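Local atomic coordinates of SCARECROW-LIKE protein 7 (Oryza sativa Japonica Group, PDB entry 5HYZ), a protein that probably acts as a transcription factor in plant development, binds DNA in vitro and takes part in resistance to environmental stress. Residues 222-225 with 226-230; 307-310 with 311-315. One frame throughout, in Å; residues are numbered along the deposited sequence.

Overall arrangement
Both contacts lie in the GRAS domain and come in series along the chain, contact 1 first. Contact 1 is part of helix 220-231, which follows strand 202-208 and leads into strand 236-242 in the Rossmann-like sheet. Contact 2 is the start of helix 311-320 with the loop before it, and its Trp314 also rests on strand 236-242. Their centres are about 16 Å apart, yet they meet where Val222 CG2 packs 4.2 Å from Trp314 CZ3. Arg223 of contact 1 adds a cation-pi interaction with Trp320, further along helix 311-320. Through these neighbours a helix of the predicted PFYRE region (contact 1) packs on a helix of the predicted SAW region (contact 2).

Contact 1 (222-225 with 226-230); sequences VRRV and LRLAK
Val222 and Leu226, one helical turn apart, lie side by side on the helix of a beta-alpha-beta unit, in which helix 220-231 joins strand 202-208 to strand 236-242. Their methyls meet where Val222 CG2 comes 3.9 Å from Leu226 CD1. The leucine reaches that position because its CG is anti to the carbonyl carbon (chi1 -69°), which folds the chain back over the preceding turn and brings Leu226 CG to 3.4 Å from Val222 O. Leu226 also packs against Phe207 of strand 202-208, as does Val225, while Ala229 rests on Val205 of the same strand. Branched aliphatic residues suit this buried face, and the short alanine is consistent with the helix lying close to the sheet there. Val225 turns CG1 between its own N and carbonyl carbon (chi1 82°), which leaves Val225 CG1 3.2 Å from Leu226 N; the side chain packs on Val187 and Leu211 as well as Phe207. Its carbonyl accepts the amide of Ala229, with Val225 O 2.8 Å from Ala229 N. Three more bonds of the same i to i+4 pattern cross between the segments, from Leu226, Arg227 and Leu228 back to Val222, Arg223 and Arg224, and Lys230 N continues it to Leu226 O.

Away from the sheet the surface is basic. Arg224 uses its guanidinium to hold the carbonyl of Leu190. Arg223 and Arg227 touch through carbon chains as well as carrying like charges, NH1 of Arg223 being 4.5 Å from NH2 of Arg227. Long, flexible arginines suit such a surface, since their methylenes can pack while the two guanidinium planes stand nearly perpendicular, 78° apart. Arg223 CD lies over one face of the Arg227 guanidinium, offset toward its rim, 3.7 Å from Arg227 CZ.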
loop_
_atom_site.group_PDB
_atom_site.type_symbol
_atom_site.label_atom_id
_atom_site.label_comp_id
_atom_site.label_asym_id
_atom_site.label_seq_id
_atom_site.Cartn_x
_atom_site.Cartn_y
_atom_site.Cartn_z
ATOM N N VAL A 222 22.446 -8.616 -23.661
ATOM C CA VAL A 222 21.960 -7.334 -23.100
ATOM C C VAL A 222 22.168 -6.267 -24.179
ATOM O O VAL A 222 21.333 -5.399 -24.398
ATOM C CB VAL A 222 22.640 -6.940 -21.696
ATOM C CG1 VAL A 222 24.142 -6.954 -21.753
ATOM C CG2 VAL A 222 22.175 -5.533 -21.239
ATOM N N ARG A 223 23.252 -6.375 -24.941
ATOM C CA ARG A 223 23.423 -5.456 -26.056
ATOM C C ARG A 223 22.330 -5.544 -27.088
ATOM O O ARG A 223 21.877 -4.510 -27.593
ATOM C CB ARG A 223 24.763 -5.704 -26.758
ATOM C CG ARG A 223 24.912 -4.870 -27.997
ATOM C CD ARG A 223 26.355 -4.758 -28.361
ATOM N NE ARG A 223 27.218 -4.729 -27.170
ATOM C CZ ARG A 223 27.776 -3.631 -26.656
ATOM N NH1 ARG A 223 27.557 -2.426 -27.220
ATOM N NH2 ARG A 223 28.562 -3.749 -25.586
ATOM N N ARG A 224 21.918 -6.764 -27.415
ATOM C CA ARG A 224 20.964 -6.979 -28.490
ATOM C C ARG A 224 19.652 -6.358 -28.050
ATOM O O ARG A 224 19.011 -5.664 -28.862
ATOM C CB ARG A 224 20.773 -8.482 -28.837
ATOM C CG ARG A 224 19.839 -8.749 -30.064
ATOM C CD ARG A 224 19.697 -10.242 -30.400
ATOM N NE ARG A 224 18.911 -10.482 -31.629
ATOM C CZ ARG A 224 17.591 -10.245 -31.751
ATOM N NH1 ARG A 224 16.848 -9.760 -30.717
ATOM N NH2 ARG A 224 16.996 -10.497 -32.924
ATOM N N VAL A 225 19.255 -6.570 -26.771
ATOM C CA VAL A 225 17.947 -6.015 -26.402
ATOM C C VAL A 225 18.003 -4.468 -26.191
ATOM O O VAL A 225 17.022 -3.794 -26.468
ATOM C CB VAL A 225 17.335 -6.730 -25.143
ATOM C CG1 VAL A 225 17.866 -6.217 -23.871
ATOM C CG2 VAL A 225 15.798 -6.462 -25.073
ATOM N N LEU A 226 19.108 -3.916 -25.707
ATOM C CA LEU A 226 19.229 -2.427 -25.611
ATOM C C LEU A 226 19.231 -1.794 -26.990
ATOM O O LEU A 226 18.633 -0.748 -27.201
ATOM C CB LEU A 226 20.472 -1.997 -24.844
ATOM C CG LEU A 226 20.403 -2.335 -23.364
ATOM C CD1 LEU A 226 21.693 -1.928 -22.633
ATOM C CD2 LEU A 226 19.175 -1.632 -22.709
ATOM N N ARG A 227 19.869 -2.439 -27.975
ATOM C CA ARG A 227 19.766 -1.917 -29.345
ATOM C C ARG A 227 18.374 -2.010 -29.887
ATOM O O ARG A 227 17.893 -1.117 -30.583
ATOM C CB ARG A 227 20.749 -2.681 -30.277
ATOM C CG ARG A 227 22.203 -2.272 -29.990
ATOM C CD ARG A 227 23.109 -3.167 -30.871
ATOM N NE ARG A 227 24.498 -2.731 -30.873
ATOM C CZ ARG A 227 25.440 -3.339 -31.621
ATOM N NH1 ARG A 227 25.112 -4.412 -32.376
ATOM N NH2 ARG A 227 26.709 -2.905 -31.616
ATOM N N LEU A 228 17.699 -3.090 -29.553
ATOM C CA LEU A 228 16.337 -3.255 -29.954
ATOM C C LEU A 228 15.470 -2.150 -29.342
ATOM O O LEU A 228 14.663 -1.542 -30.007
ATOM C CB LEU A 228 15.868 -4.635 -29.528
ATOM C CG LEU A 228 14.451 -5.035 -29.765
ATOM C CD1 LEU A 228 14.177 -5.036 -31.290
ATOM C CD2 LEU A 228 14.219 -6.446 -29.215
ATOM N N ALA A 229 15.654 -1.898 -28.050
ATOM C CA ALA A 229 14.901 -0.800 -27.411
ATOM C C ALA A 229 15.163 0.570 -28.092
ATOM O O ALA A 229 14.235 1.343 -28.427
ATOM C CB ALA A 229 15.281 -0.715 -25.941
ATOM N N LYS A 230 16.440 0.846 -28.364
ATOM C CA LYS A 230 16.835 2.113 -28.967
ATOM C C LYS A 230 16.209 2.258 -30.327
ATOM O O LYS A 230 15.814 3.349 -30.732
ATOM C CB LYS A 230 18.401 2.187 -29.052
ATOM C CG LYS A 230 19.017 3.523 -29.581
ATOM C CD LYS A 230 18.961 4.667 -28.528
ATOM C CE LYS A 230 19.641 6.013 -28.960
ATOM N NZ LYS A 230 19.357 7.164 -27.931
#

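Contact 2 (307-310 with 311-315)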
loop_
_atom_site.group_PDB
_atom_site.type_symbol
_atom_site.label_atom_id
_atom_site.label_comp_id
_atom_site.label_asym_id
_atom_site.label_seq_id
_atom_site.Cartn_x
_atom_site.Cartn_y
_atom_site.Cartn_z
ATOM N N ARG A 307 23.617 -12.939 -13.136
ATOM C CA ARG A 307 24.610 -11.953 -12.648
ATOM C C ARG A 307 23.835 -10.717 -12.301
ATOM O O ARG A 307 22.697 -10.594 -12.736
ATOM C CB ARG A 307 25.651 -11.645 -13.718
ATOM C CG ARG A 307 26.645 -12.813 -13.947
ATOM C CD ARG A 307 26.959 -12.877 -15.417
ATOM N NE ARG A 307 27.855 -14.008 -15.742
ATOM C CZ ARG A 307 29.185 -13.954 -15.727
ATOM N NH1 ARG A 307 29.803 -12.827 -15.448
ATOM N NH2 ARG A 307 29.910 -15.031 -16.029
HETATM N N MSE A 308 24.385 -9.834 -11.471
HETATM C CA MSE A 308 23.730 -8.538 -11.212
HETATM C C MSE A 308 24.867 -7.511 -11.306
HETATM O O MSE A 308 26.028 -7.892 -11.183
HETATM C CB MSE A 308 23.037 -8.506 -9.791
HETATM C CG MSE A 308 21.771 -9.387 -9.861
HETATM C CE MSE A 308 19.327 -10.842 -8.532
ATOM N N ALA A 309 24.533 -6.229 -11.507
ATOM C CA ALA A 309 25.562 -5.240 -11.663
ATOM C C ALA A 309 25.220 -4.008 -10.843
ATOM O O ALA A 309 24.048 -3.719 -10.612
ATOM C CB ALA A 309 25.724 -4.872 -13.132
ATOM N N GLY A 310 26.229 -3.260 -10.417
ATOM C CA GLY A 310 25.961 -1.991 -9.760
ATOM C C GLY A 310 25.623 -0.854 -10.755
ATOM O O GLY A 310 25.821 -0.974 -11.951
ATOM N N SER A 311 25.176 0.283 -10.222
ATOM C CA SER A 311 24.646 1.365 -11.067
ATOM C C SER A 311 25.720 1.918 -12.031
ATOM O O SER A 311 25.408 2.207 -13.179
ATOM C CB SER A 311 24.025 2.466 -10.157
ATOM O OG SER A 311 25.079 3.075 -9.335
ATOM N N SER A 312 26.997 2.004 -11.608
ATOM C CA SER A 312 28.047 2.503 -12.533
ATOM C C SER A 312 28.228 1.614 -13.740
ATOM O O SER A 312 28.462 2.080 -14.852
ATOM C CB SER A 312 29.430 2.615 -11.836
ATOM O OG SER A 312 29.367 3.500 -10.787
ATOM N N GLU A 313 28.151 0.301 -13.527
ATOM C CA GLU A 313 28.249 -0.642 -14.639
ATOM C C GLU A 313 27.078 -0.529 -15.593
ATOM O O GLU A 313 27.226 -0.558 -16.831
ATOM C CB GLU A 313 28.329 -2.074 -14.087
ATOM C CG GLU A 313 28.424 -3.125 -15.216
ATOM C CD GLU A 313 28.932 -4.497 -14.694
ATOM O OE1 GLU A 313 29.388 -4.594 -13.496
ATOM O OE2 GLU A 313 28.868 -5.472 -15.496
ATOM N N TRP A 314 25.880 -0.402 -15.020
ATOM C CA TRP A 314 24.718 -0.166 -15.869
ATOM C C TRP A 314 24.847 1.115 -16.672
ATOM O O TRP A 314 24.480 1.165 -17.844
ATOM C CB TRP A 314 23.422 -0.136 -15.018
ATOM C CG TRP A 314 23.036 -1.514 -14.571
ATOM C CD1 TRP A 314 22.994 -1.978 -13.288
ATOM C CD2 TRP A 314 22.560 -2.596 -15.415
ATOM N NE1 TRP A 314 22.551 -3.316 -13.288
ATOM C CE2 TRP A 314 22.301 -3.704 -14.565
ATOM C CE3 TRP A 314 22.420 -2.753 -16.809
ATOM C CZ2 TRP A 314 21.864 -4.954 -15.063
ATOM C CZ3 TRP A 314 21.997 -3.983 -17.300
ATOM C CH2 TRP A 314 21.715 -5.058 -16.428
ATOM N N GLN A 315 25.363 2.182 -16.046
ATOM C CA GLN A 315 25.492 3.431 -16.776
ATOM C C GLN A 315 26.458 3.196 -17.950
ATOM O O GLN A 315 26.195 3.646 -19.065
ATOM C CB GLN A 315 26.008 4.542 -15.866
ATOM C CG GLN A 315 26.421 5.772 -16.682
ATOM C CD GLN A 315 27.170 6.815 -15.864
ATOM O OE1 GLN A 315 27.644 6.553 -14.750
ATOM N NE2 GLN A 315 27.290 8.010 -16.430
HETATM O O HOH W 1 21.726 -5.486 -11.286
HETATM O O HOH W 2 28.981 -3.745 -11.230
#
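The first turn of helix 311-320 opens at Gly310, the N-cap residue, whose carbonyl receives the amide of Trp314: Gly310 O lies 3.1 Å from Trp314 N, and the N-H points almost straight at it (168°). Glycine has no side chain with which to cap the helix, and the carboxylate of Glu243 instead accepts a hydrogen bond from the amide of Ser311.

Just before the cap, the methyl of Ala309 sits between two side chains of that turn. On one side it lies over a face of the Trp314 indole, a CH-pi contact with Ala309 CB 3.9 Å from the centroid of the five-membered ring of Trp314. On the other, Glu313 CD is 3.6 Å from Ala309 CB; the glutamate reaches back along the loop because its CG is anti to the backbone N (chi1 180°) and the chain stays extended.

In the GRAS fold this turn is set against the central sheet, with Trp314 packing on Leu239 and Glu241 of strand 236-242. A broad aromatic suits that buried place, and the one polar atom of its side chain, NE1, is provided for: water 1, at the ring edge and in its plane, accepts from Trp314 NE1 at 3.1 Å and from Ala309 N at 2.9 Å. Asn247 binds OE2 of Glu313 and also Arg307, while water 2 accepts from Gly310 N and donates to Glu313 OE1.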